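Local coordinates for GGDEF family protein (Vibrio cholerae, PDB 5GZS) that binds arginine in a periplasmic portion built from solute-binding-protein-like domains and probably relays that signal to a cytoplasmic diguanylate cyclase domain, at residues A302-Y308 and A414-N420; R246-V252 and I442-Y446; F70-T74 and E183-H187; N51-A55 and H175-L179. All blocks are in the same frame, centred on the assembly; numbering follows the deposited sequence.

Contact 1 (A302-Y308 and A414-N420); sequences AYFSESY and AIGFAKN
Tyr303 lays one face of its ring against the side chain of Lys419, whose CD stands 3.7 Å from the ring centroid, a CH-pi contact offset toward the rim. Asn420 O comes to the edge of the same ring, near its plane. Lysine suits this place because its long methylene chain, bent at chi2, chi3 and chi4, crosses the tyrosine at about a right angle, while NZ reaches past to Asn300 O. The Phe417 ring takes Tyr303 O and Ser305 N at its edge, and Tyr308 turns an edge to the backbone of Ala414 and Ile415, CE2 lying 3.5 Å from Ala414 C.

Alongside these rings the two backbones pair antiparallel. Tyr303 and Phe417 form a hydrogen-bonded pair, with Tyr303 N 2.9 Å from Phe417 O and a return bond from Phe417 N to Tyr303 O. Phe304 and Gly416 form the next, non-hydrogen-bonded pair. Ser305 N continues the ladder to Ile415 O at 2.9 Å. Ser305 OG, held between backbone N and carbonyl carbon (chi1 79°), then accepts a hydrogen bond from Ile415 N at 3.1 Å and donates to Glu306 O.

Strand 303-304 is an edge strand, within this chain, of a five-stranded mixed sheet. Strand 288-292 flanks 414-417 on its other side, and helices 421-435 and 248-259 cover the side chains of Phe417 and Ile415.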
loop_
_atom_site.group_PDB
_atom_site.type_symbol
_atom_site.label_atom_id
_atom_site.label_comp_id
_atom_site.label_asym_id
_atom_site.label_seq_id
_atom_site.Cartn_x
_atom_site.Cartn_y
_atom_site.Cartn_z
ATOM N N ALA A 302 21.967 -8.886 -16.903
ATOM C CA ALA A 302 21.715 -7.629 -17.595
ATOM C C ALA A 302 21.679 -6.476 -16.601
ATOM O O ALA A 302 21.573 -6.684 -15.400
ATOM C CB ALA A 302 20.420 -7.705 -18.379
ATOM N N TYR A 303 21.800 -5.261 -17.114
ATOM C CA TYR A 303 21.650 -4.053 -16.317
ATOM C C TYR A 303 20.187 -3.671 -16.347
ATOM O O TYR A 303 19.528 -3.879 -17.371
ATOM C CB TYR A 303 22.508 -2.927 -16.879
ATOM C CG TYR A 303 24.005 -3.104 -16.736
ATOM C CD1 TYR A 303 24.571 -3.520 -15.539
ATOM C CD2 TYR A 303 24.852 -2.831 -17.794
ATOM C CE1 TYR A 303 25.947 -3.654 -15.410
ATOM C CE2 TYR A 303 26.212 -2.962 -17.675
ATOM C CZ TYR A 303 26.765 -3.366 -16.482
ATOM O OH TYR A 303 28.139 -3.508 -16.364
ATOM N N PHE A 304 19.672 -3.094 -15.261
ATOM C CA PHE A 304 18.229 -2.864 -15.141
ATOM C C PHE A 304 17.851 -1.436 -14.790
ATOM O O PHE A 304 18.407 -0.863 -13.870
ATOM C CB PHE A 304 17.633 -3.793 -14.076
ATOM C CG PHE A 304 17.746 -5.253 -14.404
ATOM C CD1 PHE A 304 16.796 -5.868 -15.192
ATOM C CD2 PHE A 304 18.791 -6.017 -13.899
ATOM C CE1 PHE A 304 16.892 -7.213 -15.495
ATOM C CE2 PHE A 304 18.895 -7.375 -14.201
ATOM C CZ PHE A 304 17.944 -7.970 -15.001
ATOM N N SER A 305 16.897 -0.862 -15.515
ATOM C CA SER A 305 16.320 0.418 -15.112
ATOM C C SER A 305 15.557 0.170 -13.842
ATOM O O SER A 305 15.302 -0.987 -13.523
ATOM C CB SER A 305 15.356 0.971 -16.157
ATOM O OG SER A 305 14.104 0.298 -16.037
ATOM N N GLU A 306 15.165 1.241 -13.145
ATOM C CA GLU A 306 14.221 1.152 -12.032
ATOM C C GLU A 306 12.941 0.555 -12.561
ATOM O O GLU A 306 12.718 0.604 -13.766
ATOM C CB GLU A 306 13.945 2.529 -11.412
ATOM C CG GLU A 306 15.093 3.096 -10.560
ATOM C CD GLU A 306 14.782 4.487 -10.034
ATOM O OE1 GLU A 306 13.614 4.919 -10.194
ATOM O OE2 GLU A 306 15.695 5.149 -9.474
ATOM N N SER A 307 12.108 -0.005 -11.679
ATOM C CA SER A 307 10.835 -0.615 -12.095
ATOM C C SER A 307 9.886 0.427 -12.676
ATOM O O SER A 307 10.012 1.595 -12.370
ATOM C CB SER A 307 10.159 -1.320 -10.924
ATOM O OG SER A 307 11.115 -2.009 -10.143
ATOM N N TYR A 308 8.944 0.006 -13.517
ATOM C CA TYR A 308 7.943 0.933 -14.048
ATOM C C TYR A 308 6.547 0.337 -13.977
ATOM O O TYR A 308 5.565 0.968 -14.369
ATOM C CB TYR A 308 8.273 1.335 -15.491
ATOM C CG TYR A 308 8.275 0.215 -16.515
ATOM C CD1 TYR A 308 7.111 -0.138 -17.194
ATOM C CD2 TYR A 308 9.442 -0.475 -16.817
ATOM C CE1 TYR A 308 7.107 -1.156 -18.132
ATOM C CE2 TYR A 308 9.450 -1.494 -17.762
ATOM C CZ TYR A 308 8.278 -1.829 -18.412
ATOM O OH TYR A 308 8.282 -2.838 -19.348
ATOM N N ALA A 414 11.015 -4.120 -15.148
ATOM C CA ALA A 414 11.995 -3.105 -15.554
ATOM C C ALA A 414 12.376 -3.265 -17.004
ATOM O O ALA A 414 11.953 -4.222 -17.666
ATOM C CB ALA A 414 13.242 -3.185 -14.703
ATOM N N ILE A 415 13.185 -2.322 -17.487
ATOM C CA ILE A 415 13.884 -2.465 -18.761
ATOM C C ILE A 415 15.245 -3.072 -18.495
ATOM O O ILE A 415 15.952 -2.647 -17.567
ATOM C CB ILE A 415 14.097 -1.122 -19.482
ATOM C CG1 ILE A 415 12.801 -0.324 -19.592
ATOM C CG2 ILE A 415 14.701 -1.347 -20.846
ATOM C CD1 ILE A 415 13.020 1.020 -20.239
ATOM N N GLY A 416 15.620 -4.053 -19.311
ATOM C CA GLY A 416 16.920 -4.706 -19.205
ATOM C C GLY A 416 17.826 -4.171 -20.282
ATOM O O GLY A 416 17.358 -3.867 -21.383
ATOM N N PHE A 417 19.117 -4.040 -19.982
ATOM C CA PHE A 417 20.070 -3.511 -20.979
ATOM C C PHE A 417 21.216 -4.454 -21.042
ATOM O O PHE A 417 21.563 -5.061 -20.026
ATOM C CB PHE A 417 20.587 -2.112 -20.628
ATOM C CG PHE A 417 19.507 -1.067 -20.488
ATOM C CD1 PHE A 417 18.770 -0.967 -19.319
ATOM C CD2 PHE A 417 19.248 -0.178 -21.524
ATOM C CE1 PHE A 417 17.788 -0.003 -19.181
ATOM C CE2 PHE A 417 18.266 0.800 -21.394
ATOM C CZ PHE A 417 17.535 0.886 -20.219
ATOM N N ALA A 418 21.787 -4.600 -22.232
ATOM C CA ALA A 418 22.864 -5.537 -22.453
ATOM C C ALA A 418 24.017 -5.184 -21.547
ATOM O O ALA A 418 24.296 -4.002 -21.310
ATOM C CB ALA A 418 23.300 -5.512 -23.893
ATOM N N LYS A 419 24.682 -6.219 -21.042
ATOM C CA LYS A 419 25.803 -6.062 -20.134
ATOM C C LYS A 419 27.075 -5.593 -20.846
ATOM O O LYS A 419 28.017 -6.352 -21.031
ATOM C CB LYS A 419 26.055 -7.381 -19.425
ATOM C CG LYS A 419 25.509 -7.480 -18.032
ATOM C CD LYS A 419 26.459 -6.790 -17.070
ATOM C CE LYS A 419 26.749 -7.684 -15.892
ATOM N NZ LYS A 419 25.505 -7.971 -15.154
ATOM N N ASN A 420 27.107 -4.337 -21.257
ATOM C CA ASN A 420 28.346 -3.768 -21.778
ATOM C C ASN A 420 28.371 -2.299 -21.361
ATOM O O ASN A 420 27.415 -1.864 -20.747
ATOM C CB ASN A 420 28.454 -3.974 -23.304
ATOM C CG ASN A 420 27.223 -3.498 -24.058
ATOM O OD1 ASN A 420 26.551 -2.529 -23.675
ATOM N ND2 ASN A 420 26.922 -4.193 -25.148
#

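Contact 2 (R246-V252 and I442-Y446); sequences RGISADV and IIHTY
Tyr446 OH donates to Asp251 OD2 at 3.0 Å, joining the last residue of the deposited chain to the first turns of helix 248-259 in the second solute-binding-protein-like region. The contact is a helix-to-helix packing in which the end of helix 439-445 lies against the N-terminal end of helix 248-259. The hydroxyl meets the carboxylate oxygen from above the carboxylate plane, about 45° out of it, and the carboxylate and the ring are turned 66° against each other. Asp251 is well placed for this, one turn into the helix with its CB directed at the other segment.

Gly247, the N-cap residue, lies under the tyrosine ring: its CA stands 3.6 Å from the ring centroid, over the face, in a CH-pi contact. Having no side chain, glycine lets the aromatic ring settle directly on the backbone, and Ile248 N lies over the same face, also offset toward the rim. Ile248 adds an apolar patch beside it. Its CG1, placed anti to the carbonyl carbon (chi1 -76°), slides past Tyr446 with CD2 of the ring 3.9 Å away, and its CD1 reaches 4.0 Å from Ile443 CG1.

Ser249 OG, on the same helix, bonds with Tyr308 OH of contact 1. Ile442 adds to the apolar part of the interface, where a branched aliphatic side chain suits the space beside the aspartate: its CG2 rests 3.7 Å from Asp251 CB and covers the methylene below the carboxylate.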
loop_
_atom_site.group_PDB
_atom_site.type_symbol
_atom_site.label_atom_id
_atom_site.label_comp_id
_atom_site.label_asym_id
_atom_site.label_seq_id
_atom_site.Cartn_x
_atom_site.Cartn_y
_atom_site.Cartn_z
ATOM N N ARG A 246 1.556 -3.682 -28.953
ATOM C CA ARG A 246 2.259 -2.418 -28.716
ATOM C C ARG A 246 1.631 -1.612 -27.548
ATOM O O ARG A 246 0.919 -0.631 -27.771
ATOM C CB ARG A 246 2.282 -1.589 -30.011
ATOM C CG ARG A 246 2.946 -2.305 -31.199
ATOM C CD ARG A 246 3.423 -1.301 -32.216
ATOM N NE ARG A 246 2.449 -0.221 -32.346
ATOM C CZ ARG A 246 2.650 0.909 -33.021
ATOM N NH1 ARG A 246 3.799 1.124 -33.642
ATOM N NH2 ARG A 246 1.697 1.833 -33.070
ATOM N N GLY A 247 1.906 -2.026 -26.308
ATOM C CA GLY A 247 1.226 -1.466 -25.145
ATOM C C GLY A 247 2.073 -0.817 -24.054
ATOM O O GLY A 247 2.839 0.103 -24.331
ATOM N N ILE A 248 1.924 -1.274 -22.811
ATOM C CA ILE A 248 2.560 -0.605 -21.679
ATOM C C ILE A 248 4.060 -0.483 -21.870
ATOM O O ILE A 248 4.606 0.617 -21.849
ATOM C CB ILE A 248 2.316 -1.336 -20.344
ATOM C CG1 ILE A 248 0.896 -1.095 -19.843
ATOM C CG2 ILE A 248 3.286 -0.854 -19.267
ATOM C CD1 ILE A 248 0.632 -1.637 -18.449
ATOM N N SER A 249 4.726 -1.617 -22.058
ATOM C CA SER A 249 6.177 -1.608 -22.149
ATOM C C SER A 249 6.668 -0.795 -23.339
ATOM O O SER A 249 7.690 -0.139 -23.250
ATOM C CB SER A 249 6.718 -3.039 -22.219
ATOM O OG SER A 249 6.547 -3.699 -20.977
ATOM N N ALA A 250 5.948 -0.817 -24.450
ATOM C CA ALA A 250 6.458 -0.153 -25.650
ATOM C C ALA A 250 6.413 1.354 -25.487
ATOM O O ALA A 250 7.360 2.051 -25.856
ATOM C CB ALA A 250 5.689 -0.572 -26.868
ATOM N N ASP A 251 5.310 1.840 -24.919
ATOM C CA ASP A 251 5.141 3.259 -24.632
ATOM C C ASP A 251 6.217 3.732 -23.654
ATOM O O ASP A 251 6.825 4.773 -23.867
ATOM C CB ASP A 251 3.741 3.542 -24.062
ATOM C CG ASP A 251 2.645 3.546 -25.142
ATOM O OD1 ASP A 251 2.907 3.097 -26.283
ATOM O OD2 ASP A 251 1.505 3.968 -24.831
ATOM N N VAL A 252 6.466 2.978 -22.588
ATOM C CA VAL A 252 7.433 3.440 -21.618
ATOM C C VAL A 252 8.820 3.509 -22.248
ATOM O O VAL A 252 9.573 4.474 -22.019
ATOM C CB VAL A 252 7.494 2.542 -20.392
ATOM C CG1 VAL A 252 8.546 3.060 -19.431
ATOM C CG2 VAL A 252 6.117 2.450 -19.742
ATOM N N ILE A 442 -0.253 5.760 -18.927
ATOM C CA ILE A 442 0.002 4.728 -19.907
ATOM C C ILE A 442 -0.631 3.442 -19.440
ATOM O O ILE A 442 -1.271 2.695 -20.207
ATOM C CB ILE A 442 1.515 4.536 -20.087
ATOM C CG1 ILE A 442 2.127 5.710 -20.823
ATOM C CG2 ILE A 442 1.825 3.291 -20.883
ATOM C CD1 ILE A 442 3.583 5.905 -20.514
ATOM N N ILE A 443 -0.455 3.181 -18.163
ATOM C CA ILE A 443 -0.945 1.949 -17.628
ATOM C C ILE A 443 -2.430 1.963 -17.786
ATOM O O ILE A 443 -3.005 0.972 -18.166
ATOM C CB ILE A 443 -0.569 1.750 -16.169
ATOM C CG1 ILE A 443 0.922 1.566 -16.056
ATOM C CG2 ILE A 443 -1.255 0.525 -15.620
ATOM C CD1 ILE A 443 1.371 1.395 -14.641
ATOM N N HIS A 444 -3.058 3.060 -17.421
ATOM C CA HIS A 444 -4.477 3.082 -17.509
ATOM C C HIS A 444 -4.838 2.675 -18.892
ATOM O O HIS A 444 -5.516 1.684 -19.079
ATOM C CB HIS A 444 -5.055 4.445 -17.237
ATOM C CG HIS A 444 -6.531 4.485 -17.434
ATOM N ND1 HIS A 444 -7.300 3.346 -17.412
ATOM C CD2 HIS A 444 -7.376 5.505 -17.685
ATOM C CE1 HIS A 444 -8.560 3.665 -17.630
ATOM N NE2 HIS A 444 -8.633 4.967 -17.804
ATOM N N THR A 445 -4.368 3.460 -19.851
ATOM C CA THR A 445 -4.684 3.307 -21.263
ATOM C C THR A 445 -4.826 1.881 -21.677
ATOM O O THR A 445 -5.535 1.580 -22.601
ATOM C CB THR A 445 -3.609 3.964 -22.138
ATOM O OG1 THR A 445 -3.563 5.358 -21.852
ATOM C CG2 THR A 445 -3.923 3.798 -23.589
ATOM N N TYR A 446 -4.179 0.999 -20.941
ATOM C CA TYR A 446 -4.111 -0.386 -21.328
ATOM C C TYR A 446 -4.766 -1.330 -20.321
ATOM O O TYR A 446 -5.246 -0.915 -19.267
ATOM C CB TYR A 446 -2.649 -0.772 -21.538
ATOM C CG TYR A 446 -1.993 -0.079 -22.702
ATOM C CD1 TYR A 446 -2.278 -0.455 -23.980
ATOM C CD2 TYR A 446 -1.097 0.948 -22.519
ATOM C CE1 TYR A 446 -1.691 0.166 -25.047
ATOM C CE2 TYR A 446 -0.508 1.575 -23.587
ATOM C CZ TYR A 446 -0.814 1.171 -24.849
ATOM O OH TYR A 446 -0.256 1.746 -25.947
#

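Contact 3 (F70-T74 and E183-H187); sequences FSRPT and EKYAH
Ser71 opens the contact with its CB, 3.4 Å from Glu183 OE2. Its hydroxyl turns elsewhere: with chi1 at 89°, OG lies between the backbone N and the carbonyl carbon, where it donates to Arg72 O and also bonds with Ile168 N of the adjoining strand 166-170.

Arg72 follows, and its backbone N is the main donor of the contact. It meets Glu183 OE2 at 2.7 Å in an almost straight bond, 176° at the hydrogen, approaching from well above the carboxylate plane. Glutamate has the length for this, since CG anti to the backbone N (chi1 -171°) and an extended chain beyond it carry the carboxylate from the helix across to the strand. The aliphatic part of Arg72 lies against the same carboxylate, whereas its NH1 stays 4.5 Å from Glu183 OE1, beyond a salt bridge.

Pro73 has no N-H to place, but its carbonyl is available. His187 NE2 donates to Pro73 O at 2.8 Å, close to the carbonyl plane, with the imidazole reaching over from just past helix 176-186. Thr74 ends the segment with CG2 4.2 Å from CB of Ala186, whose small side chain probably lets helix and strand approach. The second subunit packs on this corner too, with Pro354 of that chain on Pro73.

Strand 69-75, one of the two outermost strands of its antiparallel sheet within this chain, thus has one donor and one acceptor of its backbone met by side chains of the helix. The bond to Pro73 O requires a proton on His187 NE2, and the nearby positive arginine would probably favour the charged form of Glu183.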
loop_
_atom_site.group_PDB
_atom_site.type_symbol
_atom_site.label_atom_id
_atom_site.label_comp_id
_atom_site.label_asym_id
_atom_site.label_seq_id
_atom_site.Cartn_x
_atom_site.Cartn_y
_atom_site.Cartn_z
ATOM N N PHE A 70 -7.465 36.048 1.941
ATOM C CA PHE A 70 -7.242 35.090 0.857
ATOM C C PHE A 70 -8.293 35.178 -0.233
ATOM O O PHE A 70 -9.475 35.432 0.045
ATOM C CB PHE A 70 -7.233 33.648 1.393
ATOM C CG PHE A 70 -5.970 33.269 2.108
ATOM C CD1 PHE A 70 -5.744 33.689 3.407
ATOM C CD2 PHE A 70 -5.011 32.486 1.483
ATOM C CE1 PHE A 70 -4.581 33.347 4.057
ATOM C CE2 PHE A 70 -3.845 32.155 2.125
ATOM C CZ PHE A 70 -3.632 32.574 3.415
ATOM N N SER A 71 -7.861 34.954 -1.467
ATOM C CA SER A 71 -8.778 34.555 -2.514
ATOM C C SER A 71 -8.977 33.062 -2.381
ATOM O O SER A 71 -8.251 32.390 -1.644
ATOM C CB SER A 71 -8.235 34.860 -3.909
ATOM O OG SER A 71 -7.478 33.744 -4.374
ATOM N N ARG A 72 -9.946 32.546 -3.122
ATOM C CA ARG A 72 -10.137 31.119 -3.222
ATOM C C ARG A 72 -9.019 30.551 -4.099
ATOM O O ARG A 72 -8.401 31.291 -4.858
ATOM C CB ARG A 72 -11.529 30.832 -3.770
ATOM C CG ARG A 72 -12.599 31.521 -2.928
ATOM C CD ARG A 72 -13.986 30.980 -3.171
ATOM N NE ARG A 72 -14.611 30.616 -1.914
ATOM C CZ ARG A 72 -15.220 31.477 -1.115
ATOM N NH1 ARG A 72 -15.295 32.756 -1.464
ATOM N NH2 ARG A 72 -15.754 31.058 0.026
ATOM N N PRO A 73 -8.703 29.255 -3.945
ATOM C CA PRO A 73 -7.540 28.711 -4.652
ATOM C C PRO A 73 -7.640 28.934 -6.153
ATOM O O PRO A 73 -8.732 28.818 -6.696
ATOM C CB PRO A 73 -7.567 27.218 -4.292
ATOM C CG PRO A 73 -8.842 26.992 -3.563
ATOM C CD PRO A 73 -9.237 28.297 -2.967
ATOM N N THR A 74 -6.527 29.278 -6.799
ATOM C CA THR A 74 -6.573 29.717 -8.188
ATOM C C THR A 74 -5.842 28.741 -9.068
ATOM O O THR A 74 -6.041 28.746 -10.283
ATOM C CB THR A 74 -5.963 31.150 -8.390
ATOM O OG1 THR A 74 -4.624 31.209 -7.869
ATOM C CG2 THR A 74 -6.799 32.199 -7.666
ATOM N N GLU A 183 -9.934 36.803 -8.843
ATOM C CA GLU A 183 -10.370 35.444 -8.585
ATOM C C GLU A 183 -11.255 34.918 -9.704
ATOM O O GLU A 183 -10.987 33.849 -10.257
ATOM C CB GLU A 183 -11.120 35.354 -7.262
ATOM C CG GLU A 183 -11.402 33.923 -6.866
ATOM C CD GLU A 183 -12.085 33.803 -5.514
ATOM O OE1 GLU A 183 -13.209 33.261 -5.465
ATOM O OE2 GLU A 183 -11.497 34.233 -4.502
ATOM N N LYS A 184 -12.286 35.678 -10.059
ATOM C CA LYS A 184 -13.252 35.210 -11.050
ATOM C C LYS A 184 -12.633 35.055 -12.440
ATOM O O LYS A 184 -13.028 34.181 -13.225
ATOM C CB LYS A 184 -14.446 36.157 -11.108
ATOM C CG LYS A 184 -15.565 35.713 -12.072
ATOM C CD LYS A 184 -16.779 36.675 -12.028
ATOM C CE LYS A 184 -17.806 36.403 -13.142
ATOM N NZ LYS A 184 -18.500 35.076 -13.040
ATOM N N TYR A 185 -11.649 35.898 -12.740
ATOM C CA TYR A 185 -10.991 35.856 -14.039
ATOM C C TYR A 185 -10.097 34.619 -14.139
ATOM O O TYR A 185 -10.002 33.984 -15.207
ATOM C CB TYR A 185 -10.178 37.138 -14.258
ATOM C CG TYR A 185 -9.252 37.097 -15.448
ATOM C CD1 TYR A 185 -9.752 37.123 -16.756
ATOM C CD2 TYR A 185 -7.880 37.043 -15.274
ATOM C CE1 TYR A 185 -8.911 37.079 -17.835
ATOM C CE2 TYR A 185 -7.029 37.010 -16.361
ATOM C CZ TYR A 185 -7.547 37.038 -17.629
ATOM O OH TYR A 185 -6.688 36.992 -18.694
ATOM N N ALA A 186 -9.453 34.288 -13.015
ATOM C CA ALA A 186 -8.472 33.204 -12.954
ATOM C C ALA A 186 -9.131 31.856 -13.157
ATOM O O ALA A 186 -8.506 30.912 -13.641
ATOM C CB ALA A 186 -7.759 33.225 -11.635
ATOM N N HIS A 187 -10.403 31.774 -12.772
ATOM C CA HIS A 187 -11.143 30.524 -12.849
ATOM C C HIS A 187 -11.739 30.319 -14.224
ATOM O O HIS A 187 -12.322 29.260 -14.501
ATOM C CB HIS A 187 -12.234 30.492 -11.798
ATOM C CG HIS A 187 -11.729 30.142 -10.432
ATOM N ND1 HIS A 187 -12.228 30.711 -9.278
ATOM C CD2 HIS A 187 -10.762 29.278 -10.039
ATOM C CE1 HIS A 187 -11.592 30.211 -8.234
ATOM N NE2 HIS A 187 -10.701 29.336 -8.668
#

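Contact 4 (N51-A55 and H175-L179); sequences NADFA and HSALL
Asp53 and His175 meet obliquely, the carboxylate and imidazole planes 69° apart, with OD1 lying at the ring edge and almost exactly in the ring plane. His175 NE2 donates to Asp53 OD1 at 2.5 Å, a short length too uncertain at this resolution to carry meaning; the N-H points nearly straight at the oxygen, which is met from above the carboxylate plane. OD2 is engaged by Lys7 N of strand 6-10, so both oxygens of Asp53 are tied down. An aspartate suits the loop because its short chain can take a backbone N-H and an imidazole N-H at once; its negative charge would probably favour a positively charged histidine.

The Phe54 ring runs near parallel to the His175 ring, planes 20° apart, but slid so far that they barely overlap, their centroids 5.2 Å apart. This flat, apolar phenyl lies against strand 6-10 and meets two leucine methyls, whose branched ends fit its edge. Leu179 CD1 approaches CE1 of Phe54, 3.6 Å away, while Leu178 CD2 touches CZ at 4.0 Å. Both leucines have CG anti to the backbone N, chi1 being -170° in Leu179, which swings their methyls to the ring. Tyr6 of strand 6-10 meets the His175 ring edge-to-face.

The motif is a His-carboxylate hydrogen bond at a helix N-cap, tying the start of helix 176-186 to the loop between helix 40-49 and strand 55-58 in the first solute-binding-protein-like region, away from the arginine pocket.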
loop_
_atom_site.group_PDB
_atom_site.type_symbol
_atom_site.label_atom_id
_atom_site.label_comp_id
_atom_site.label_asym_id
_atom_site.label_seq_id
_atom_site.Cartn_x
_atom_site.Cartn_y
_atom_site.Cartn_z
ATOM N N ASN A 51 3.663 46.053 2.549
ATOM C CA ASN A 51 4.708 46.504 1.630
ATOM C C ASN A 51 4.554 45.897 0.255
ATOM O O ASN A 51 5.329 46.191 -0.653
ATOM C CB ASN A 51 6.096 46.187 2.173
ATOM C CG ASN A 51 6.638 47.302 3.019
ATOM O OD1 ASN A 51 6.228 47.463 4.162
ATOM N ND2 ASN A 51 7.543 48.103 2.456
ATOM N N ALA A 52 3.552 45.035 0.122
ATOM C CA ALA A 52 3.233 44.380 -1.141
ATOM C C ALA A 52 1.721 44.154 -1.218
ATOM O O ALA A 52 1.084 43.843 -0.203
ATOM C CB ALA A 52 3.991 43.074 -1.265
ATOM N N ASP A 53 1.149 44.341 -2.406
ATOM C CA ASP A 53 -0.304 44.350 -2.569
ATOM C C ASP A 53 -0.863 42.958 -2.836
ATOM O O ASP A 53 -1.992 42.638 -2.449
ATOM C CB ASP A 53 -0.711 45.295 -3.711
ATOM C CG ASP A 53 -0.508 46.760 -3.364
ATOM O OD1 ASP A 53 -1.225 47.268 -2.476
ATOM O OD2 ASP A 53 0.352 47.414 -3.987
ATOM N N PHE A 54 -0.075 42.139 -3.523
ATOM C CA PHE A 54 -0.508 40.804 -3.899
ATOM C C PHE A 54 0.622 39.805 -3.813
ATOM O O PHE A 54 1.782 40.128 -4.059
ATOM C CB PHE A 54 -1.038 40.778 -5.330
ATOM C CG PHE A 54 -2.373 41.417 -5.513
ATOM C CD1 PHE A 54 -3.530 40.756 -5.134
ATOM C CD2 PHE A 54 -2.478 42.660 -6.122
ATOM C CE1 PHE A 54 -4.762 41.338 -5.328
ATOM C CE2 PHE A 54 -3.707 43.244 -6.321
ATOM C CZ PHE A 54 -4.850 42.585 -5.925
ATOM N N ALA A 55 0.267 38.569 -3.515
ATOM C CA ALA A 55 1.198 37.474 -3.675
ATOM C C ALA A 55 0.423 36.217 -4.079
ATOM O O ALA A 55 -0.748 36.042 -3.697
ATOM C CB ALA A 55 1.986 37.254 -2.395
ATOM N N HIS A 175 -7.474 45.071 -0.760
ATOM C CA HIS A 175 -7.905 45.104 -2.166
ATOM C C HIS A 175 -9.132 44.239 -2.457
ATOM O O HIS A 175 -9.232 43.630 -3.533
ATOM C CB HIS A 175 -6.760 44.672 -3.086
ATOM C CG HIS A 175 -5.586 45.598 -3.054
ATOM N ND1 HIS A 175 -5.646 46.893 -3.522
ATOM C CD2 HIS A 175 -4.318 45.412 -2.619
ATOM C CE1 HIS A 175 -4.468 47.469 -3.367
ATOM N NE2 HIS A 175 -3.644 46.594 -2.819
ATOM N N SER A 176 -10.057 44.209 -1.502
ATOM C CA SER A 176 -11.234 43.340 -1.538
ATOM C C SER A 176 -11.935 43.207 -2.891
ATOM O O SER A 176 -12.187 42.093 -3.354
ATOM C CB SER A 176 -12.255 43.813 -0.499
ATOM O OG SER A 176 -11.974 43.229 0.760
ATOM N N ALA A 177 -12.262 44.325 -3.523
ATOM C CA ALA A 177 -13.048 44.261 -4.741
ATOM C C ALA A 177 -12.194 43.704 -5.861
ATOM O O ALA A 177 -12.637 42.841 -6.619
ATOM C CB ALA A 177 -13.582 45.614 -5.101
ATOM N N LEU A 178 -10.955 44.189 -5.939
ATOM C CA LEU A 178 -10.032 43.797 -7.001
ATOM C C LEU A 178 -9.674 42.315 -6.906
ATOM O O LEU A 178 -9.528 41.629 -7.928
ATOM C CB LEU A 178 -8.763 44.658 -6.956
ATOM C CG LEU A 178 -7.818 44.402 -8.128
ATOM C CD1 LEU A 178 -8.623 44.523 -9.386
ATOM C CD2 LEU A 178 -6.638 45.361 -8.165
ATOM N N LEU A 179 -9.548 41.820 -5.677
ATOM C CA LEU A 179 -9.202 40.415 -5.466
ATOM C C LEU A 179 -10.321 39.513 -5.979
ATOM O O LEU A 179 -10.061 38.436 -6.529
ATOM C CB LEU A 179 -8.932 40.126 -3.993
ATOM C CG LEU A 179 -8.329 38.733 -3.769
ATOM C CD1 LEU A 179 -6.870 38.659 -4.241
ATOM C CD2 LEU A 179 -8.482 38.252 -2.315
#

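Overall arrangement
From the N terminus, contact 4 opens at 51-55 and contact 3 at 70-74; contact 4 then closes at 175-179 and contact 3 at 183-187, so the two loops cross. Both use helix 176-186 and tie its start to the loop before strand 55-58 and its end to strand 69-75, touching through Leu179 and the 70-71 backbone. Further along the chain, 246-252 opens contact 2, and contact 1 opens and closes entirely within its loop before 442-446 seals it. These two also touch, through Tyr308 and helix 248-259. Contact 1 belongs to one of the second region's mixed sheets, the one with strands 303-304 and 414-417; contact 2 fastens the chain end beside it. Contacts 1 and 3 lie about 46 Å apart, centre to centre.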